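Side-chain contacts in centrosome-associated zinc finger protein CP190 (Drosophila melanogaster, PDB 6ER1), which organises chromatin domains and boundary function when recruited by insulator DNA-binding proteins, and homodimerizes through the N-terminal BTB domain described here: residues A[85-88]-A[89-93]; A[102-105]-A[106-109]; A[115-118]-A[119-122]. All coordinates share one frame; numbering follows the deposited sequence.

Contact 1. Residues A[85-88]-A[89-93]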
loop_
_atom_site.group_PDB
_atom_site.type_symbol
_atom_site.label_atom_id
_atom_site.label_comp_id
_atom_site.label_asym_id
_atom_site.label_seq_id
_atom_site.Cartn_x
_atom_site.Cartn_y
_atom_site.Cartn_z
ATOM N N VAL A 85 -4.702 14.126 17.178
ATOM C CA VAL A 85 -5.378 12.853 16.887
ATOM C C VAL A 85 -4.913 12.240 15.558
ATOM O O VAL A 85 -4.770 10.996 15.501
ATOM C CB VAL A 85 -6.923 12.946 16.958
ATOM C CG1 VAL A 85 -7.363 13.347 18.362
ATOM C CG2 VAL A 85 -7.492 13.884 15.904
ATOM N N VAL A 86 -4.612 13.084 14.582
ATOM C CA VAL A 86 -4.281 12.570 13.232
ATOM C C VAL A 86 -2.978 11.840 13.239
ATOM O O VAL A 86 -2.817 10.740 12.647
ATOM C CB VAL A 86 -4.330 13.632 12.152
ATOM C CG1 VAL A 86 -3.769 13.134 10.821
ATOM C CG2 VAL A 86 -5.739 14.208 12.023
ATOM N N VAL A 87 -1.953 12.390 13.892
ATOM C CA VAL A 87 -0.645 11.736 13.855
ATOM C C VAL A 87 -0.626 10.345 14.495
ATOM O O VAL A 87 -0.203 9.380 13.803
ATOM C CB VAL A 87 0.470 12.668 14.429
ATOM C CG1 VAL A 87 1.751 11.894 14.647
ATOM C CG2 VAL A 87 0.669 13.826 13.462
ATOM N N PRO A 88 -1.223 10.159 15.678
ATOM C CA PRO A 88 -1.241 8.810 16.241
ATOM C C PRO A 88 -2.125 7.849 15.378
ATOM O O PRO A 88 -1.751 6.664 15.279
ATOM C CB PRO A 88 -1.795 8.963 17.662
ATOM C CG PRO A 88 -1.827 10.375 17.902
ATOM C CD PRO A 88 -1.568 11.181 16.698
ATOM N N ILE A 89 -3.249 8.378 14.896
ATOM C CA ILE A 89 -4.155 7.492 14.072
ATOM C C ILE A 89 -3.446 7.073 12.795
ATOM O O ILE A 89 -3.509 5.876 12.428
ATOM C CB ILE A 89 -5.465 8.193 13.866
ATOM C CG1 ILE A 89 -6.227 8.223 15.181
ATOM C CG2 ILE A 89 -6.297 7.432 12.811
ATOM C CD1 ILE A 89 -7.483 9.028 15.181
ATOM N N VAL A 90 -2.809 7.986 12.093
ATOM C CA VAL A 90 -2.094 7.613 10.874
ATOM C C VAL A 90 -0.979 6.645 11.187
ATOM O O VAL A 90 -0.743 5.651 10.451
ATOM C CB VAL A 90 -1.586 8.856 10.114
ATOM C CG1 VAL A 90 -0.582 8.500 9.010
ATOM C CG2 VAL A 90 -2.733 9.627 9.506
ATOM N N ASN A 91 -0.220 6.869 12.265
ATOM C CA ASN A 91 0.816 5.911 12.586
ATOM C C ASN A 91 0.264 4.489 12.869
ATOM O O ASN A 91 0.875 3.459 12.478
ATOM C CB ASN A 91 1.684 6.389 13.743
ATOM C CG ASN A 91 2.619 7.557 13.385
ATOM O OD1 ASN A 91 3.023 7.709 12.250
ATOM N ND2 ASN A 91 3.027 8.310 14.378
ATOM N N PHE A 92 -0.897 4.442 13.503
ATOM C CA PHE A 92 -1.638 3.187 13.700
ATOM C C PHE A 92 -1.986 2.555 12.348
ATOM O O PHE A 92 -1.772 1.327 12.170
ATOM C CB PHE A 92 -2.900 3.399 14.527
ATOM C CG PHE A 92 -3.819 2.232 14.557
ATOM C CD1 PHE A 92 -3.553 1.094 15.258
ATOM C CD2 PHE A 92 -4.911 2.261 13.737
ATOM C CE1 PHE A 92 -4.395 0.002 15.189
ATOM C CE2 PHE A 92 -5.772 1.179 13.666
ATOM C CZ PHE A 92 -5.523 0.060 14.411
ATOM N N MET A 93 -2.451 3.364 11.409
ATOM C CA MET A 93 -2.828 2.760 10.095
ATOM C C MET A 93 -1.652 2.107 9.412
ATOM O O MET A 93 -1.811 1.060 8.724
ATOM C CB MET A 93 -3.427 3.798 9.182
ATOM C CG MET A 93 -4.721 4.334 9.657
ATOM S SD MET A 93 -5.117 5.826 8.718
ATOM C CE MET A 93 -6.744 5.893 8.935
HETATM O O HOH W 1 1.703 9.978 11.573
#
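V85 and I89 meet one turn apart on helix 83-95, a central helix of the BTB/POZ fold, and their contact shows how a helix carries bonds and packing past a proline. I89 CB lies over the carbonyl oxygen of V85, and CG1, set beside the backbone N by chi1 of -71°, comes within 3.1 Å of V85 O. CD1 continues the extended chain back along the helix, 3.4 Å from V85 O, with V85 CB beyond it. That same V85 O accepts the hydrogen bond from I89 N, at 3.1 Å, and the donor's own side chain lies against that oxygen. P88 has no N-H to give to the turn before, and the helix kinks there, yet P88 O still accepts F92 N at 3.0 Å. V86 and V90 run side by side, CG1 of V86 touching CG2 of V90 at 3.9 Å. Beyond the two segments, I89 packs on L120 and T111, while the F92 ring meets that of W17 of the second subunit, which places this helix at the dimer interface. On the more open side, V87 O takes N91 N and also a water at 3.0 Å, and this water gives a weak bond to N91 OD1 at 2.7 Å.

Contact 2. Residues A[102-105]-A[106-109]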
loop_
_atom_site.group_PDB
_atom_site.type_symbol
_atom_site.label_atom_id
_atom_site.label_comp_id
_atom_site.label_asym_id
_atom_site.label_seq_id
_atom_site.Cartn_x
_atom_site.Cartn_y
_atom_site.Cartn_z
ATOM N N LEU A 102 -2.569 8.607 27.994
ATOM C CA LEU A 102 -3.903 8.327 28.513
ATOM C C LEU A 102 -4.816 9.509 28.461
ATOM O O LEU A 102 -6.025 9.358 28.282
ATOM C CB LEU A 102 -3.880 7.768 29.948
ATOM C CG LEU A 102 -3.372 6.368 30.122
ATOM C CD1 LEU A 102 -3.276 6.059 31.609
ATOM C CD2 LEU A 102 -4.303 5.412 29.384
ATOM N N LYS A 103 -4.271 10.723 28.675
ATOM C CA LYS A 103 -5.105 11.878 28.634
ATOM C C LYS A 103 -5.846 12.103 27.288
ATOM O O LYS A 103 -6.798 12.837 27.208
ATOM C CB LYS A 103 -4.279 13.120 29.017
ATOM C CG LYS A 103 -3.291 13.609 28.011
ATOM C CD LYS A 103 -2.521 14.843 28.529
ATOM C CE LYS A 103 -2.021 15.712 27.381
ATOM N NZ LYS A 103 -0.910 16.658 27.729
ATOM N N MET A 104 -5.303 11.468 26.243
ATOM C CA MET A 104 -5.928 11.535 24.912
ATOM C C MET A 104 -6.898 10.389 24.644
ATOM O O MET A 104 -7.456 10.387 23.487
ATOM C CB MET A 104 -4.813 11.520 23.838
ATOM C CG MET A 104 -4.007 12.796 23.767
ATOM S SD MET A 104 -4.923 14.198 23.145
ATOM C CE MET A 104 -5.415 13.628 21.534
ATOM N N TYR A 105 -7.092 9.457 25.526
ATOM C CA TYR A 105 -7.925 8.248 25.234
ATOM C C TYR A 105 -9.248 8.713 24.787
ATOM O O TYR A 105 -9.739 8.209 23.674
ATOM C CB TYR A 105 -8.043 7.346 26.460
ATOM C CG TYR A 105 -8.982 6.201 26.242
ATOM C CD1 TYR A 105 -8.539 5.110 25.515
ATOM C CD2 TYR A 105 -10.239 6.200 26.736
ATOM C CE1 TYR A 105 -9.380 4.036 25.317
ATOM C CE2 TYR A 105 -11.111 5.108 26.539
ATOM C CZ TYR A 105 -10.651 4.024 25.824
ATOM O OH TYR A 105 -11.521 2.962 25.654
ATOM N N GLY A 106 -10.021 9.476 25.498
ATOM C CA GLY A 106 -11.354 9.817 25.105
ATOM C C GLY A 106 -11.431 10.602 23.875
ATOM O O GLY A 106 -12.356 10.337 23.020
ATOM N N LYS A 107 -10.526 11.466 23.559
ATOM C CA LYS A 107 -10.535 12.242 22.381
ATOM C C LYS A 107 -10.279 11.260 21.196
ATOM O O LYS A 107 -10.923 11.463 20.125
ATOM C CB LYS A 107 -9.431 13.315 22.407
ATOM C CG LYS A 107 -9.669 14.416 21.393
ATOM C CD LYS A 107 -8.763 15.628 21.497
ATOM C CE LYS A 107 -9.109 16.602 20.381
ATOM N NZ LYS A 107 -8.351 17.883 20.466
ATOM N N LEU A 108 -9.349 10.371 21.335
ATOM C CA LEU A 108 -9.059 9.403 20.251
ATOM C C LEU A 108 -10.279 8.556 20.059
ATOM O O LEU A 108 -10.603 8.264 18.829
ATOM C CB LEU A 108 -7.842 8.588 20.580
ATOM C CG LEU A 108 -6.526 9.359 20.442
ATOM C CD1 LEU A 108 -5.419 8.589 21.164
ATOM C CD2 LEU A 108 -6.143 9.540 18.965
ATOM N N LEU A 109 -10.976 8.104 21.065
ATOM C CA LEU A 109 -12.193 7.287 20.922
ATOM C C LEU A 109 -13.229 8.091 20.256
ATOM O O LEU A 109 -13.883 7.565 19.270
ATOM C CB LEU A 109 -12.611 6.730 22.245
ATOM C CG LEU A 109 -13.770 5.823 22.310
ATOM C CD1 LEU A 109 -13.683 4.702 21.285
ATOM C CD2 LEU A 109 -13.993 5.267 23.682
HETATM O O HOH W 2 -9.245 12.517 26.014
#
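M104 and L108 are joined across the first turn of helix 105-115 of the BTB/POZ domain, where the chain leaves a short 3-10 segment. The carbonyl oxygen of M104 takes L108 N at 2.9 Å, and Y105 O takes L109 N at 2.9 Å. K107 N is satisfied differently: a water accepts its hydrogen at 3.0 Å and donates to K103 O at 2.7 Å, bridging the incoming chain to the new helix. Before the turn, Y105 N is bonded to L102 O at 3.0 Å. The polar ends of two side chains find partners farther off, K107 NZ in a salt bridge with D84 and Y105 OH in a hydrogen bond with L124 O. Between these ends the contact is apolar. M104 bends at chi2 and chi3 (-69° and -59°), which brings CE alongside the aliphatic part of K107, 3.9 Å from its CD. L109 CD2 lies beside the end of the Y105 ring, 3.9 Å from OH and slightly farther from CE2. K107 and Y105 thus pack here through carbon atoms, while their polar ends tie the start of this helix to two others, NZ to helix 83-95 and OH to helix 118-124.

Contact 3. Residues A[115-118]-A[119-122]; sequences MNMT and VLLK
M117 and L120 pack together at the start of helix 118-124, where a Schellman motif closing the preceding helix leads, through N116 with its positive phi, directly into the N-cap residue M117 of the BTB/POZ domain's last helix in this chain. Backbone hydrogen bonds come first. M117 O is gripped by L121 N at 3.0 Å, a nearly straight bond with an N-H...O angle of 173°, and receives a second, weak one from L120 N. One residue on, K122 N binds T118 O at 2.9 Å. Apolar packing forms the second group. The M117 chain, extended beyond CG, crosses that of L120 so that CG lies 3.8 Å from L120 CB and SD sits 3.8 Å from L120 CD2. Farther out it touches I89, F92 and M93 of helix 83-95. L121 has its CG beside its backbone N (chi1 -69°), which lays CG over M117 O at 3.5 Å, and its outer end packs on L109 and A112 of helix 105-115. With an alanine here the backbone bond to M117 O remains, but the loss of the branch is likely to uncover part of that oxygen and open a gap against L109 and A112. Apolar packing continues on the outer side, where T118 and K122 run side by side, the aliphatic shaft of the lysine passing the threonine with K122 CE 3.7 Å from T118 CG2.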
loop_
_atom_site.group_PDB
_atom_site.type_symbol
_atom_site.label_atom_id
_atom_site.label_comp_id
_atom_site.label_asym_id
_atom_site.label_seq_id
_atom_site.Cartn_x
_atom_site.Cartn_y
_atom_site.Cartn_z
ATOM N N MET A 115 -15.073 8.913 12.633
ATOM C CA MET A 115 -14.500 8.369 11.400
ATOM C C MET A 115 -15.173 7.037 11.057
ATOM O O MET A 115 -14.983 6.567 9.923
ATOM C CB MET A 115 -13.026 8.059 11.546
ATOM C CG MET A 115 -12.154 9.272 11.823
ATOM S SD MET A 115 -10.442 8.799 12.199
ATOM C CE MET A 115 -9.922 8.386 10.575
ATOM N N ASN A 116 -15.871 6.456 11.987
ATOM C CA ASN A 116 -16.338 5.051 11.969
ATOM C C ASN A 116 -15.195 4.170 11.685
ATOM O O ASN A 116 -15.290 3.194 10.857
ATOM C CB ASN A 116 -17.528 4.781 11.032
ATOM C CG ASN A 116 -18.211 3.521 11.441
ATOM O OD1 ASN A 116 -18.456 3.254 12.611
ATOM N ND2 ASN A 116 -18.497 2.647 10.399
ATOM N N MET A 117 -14.041 4.327 12.259
ATOM C CA MET A 117 -12.878 3.532 12.067
ATOM C C MET A 117 -12.949 2.327 12.952
ATOM O O MET A 117 -12.348 2.212 14.028
ATOM C CB MET A 117 -11.595 4.346 12.305
ATOM C CG MET A 117 -10.330 3.632 11.962
ATOM S SD MET A 117 -8.944 4.800 12.074
ATOM C CE MET A 117 -7.572 3.704 11.959
ATOM N N THR A 118 -13.690 1.305 12.471
ATOM C CA THR A 118 -14.010 0.158 13.243
ATOM C C THR A 118 -12.816 -0.552 13.864
ATOM O O THR A 118 -12.870 -0.980 15.043
ATOM C CB THR A 118 -14.804 -0.842 12.329
ATOM O OG1 THR A 118 -15.917 -0.122 11.775
ATOM C CG2 THR A 118 -15.303 -2.038 13.104
ATOM N N VAL A 119 -11.748 -0.718 13.083
ATOM C CA VAL A 119 -10.613 -1.466 13.594
ATOM C C VAL A 119 -9.980 -0.745 14.825
ATOM O O VAL A 119 -9.513 -1.397 15.724
ATOM C CB VAL A 119 -9.567 -1.781 12.517
ATOM C CG1 VAL A 119 -8.922 -0.555 11.946
ATOM C CG2 VAL A 119 -8.561 -2.840 12.949
ATOM N N LEU A 120 -9.994 0.566 14.788
ATOM C CA LEU A 120 -9.419 1.350 15.930
ATOM C C LEU A 120 -10.403 1.364 17.113
ATOM O O LEU A 120 -9.977 1.289 18.282
ATOM C CB LEU A 120 -9.080 2.755 15.441
ATOM C CG LEU A 120 -8.509 3.679 16.534
ATOM C CD1 LEU A 120 -7.294 3.021 17.159
ATOM C CD2 LEU A 120 -8.200 4.983 15.830
ATOM N N LEU A 121 -11.697 1.485 16.818
ATOM C CA LEU A 121 -12.722 1.341 17.887
ATOM C C LEU A 121 -12.564 0.043 18.657
ATOM O O LEU A 121 -12.585 0.028 19.897
ATOM C CB LEU A 121 -14.139 1.408 17.287
ATOM C CG LEU A 121 -14.492 2.792 16.762
ATOM C CD1 LEU A 121 -15.698 2.844 15.832
ATOM C CD2 LEU A 121 -14.689 3.754 17.909
ATOM N N LYS A 122 -12.443 -1.058 17.929
ATOM C CA LYS A 122 -12.281 -2.344 18.560
ATOM C C LYS A 122 -11.021 -2.378 19.433
ATOM O O LYS A 122 -11.031 -2.906 20.548
ATOM C CB LYS A 122 -12.267 -3.438 17.469
ATOM C CG LYS A 122 -13.637 -3.640 16.878
ATOM C CD LYS A 122 -13.671 -4.836 15.942
ATOM C CE LYS A 122 -15.026 -4.995 15.275
ATOM N NZ LYS A 122 -14.909 -5.863 14.075
#

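All three contacts use the same local principle, a carbonyl oxygen bonded one turn ahead with side chains packed around it, but their settings differ. Contact 1 is buried along helix 83-95, its centre about 5 Å from that of the chain; contact 2 lies at the surface, its centre about 17 Å from the chain's, and contact 3 is intermediate. Contacts 2 and 3 both begin helices, 105-115 and 118-124, which pack together where L109 meets L121. Contact 1 touches both: V85 meets M104 and L108, while I89 and F92 meet M117. Its side chains are largely aliphatic, whereas K107 and Y105 of contact 2 pair their polar ends outside it; contact 3 joins buried methionine-leucine packing to an exposed lysine.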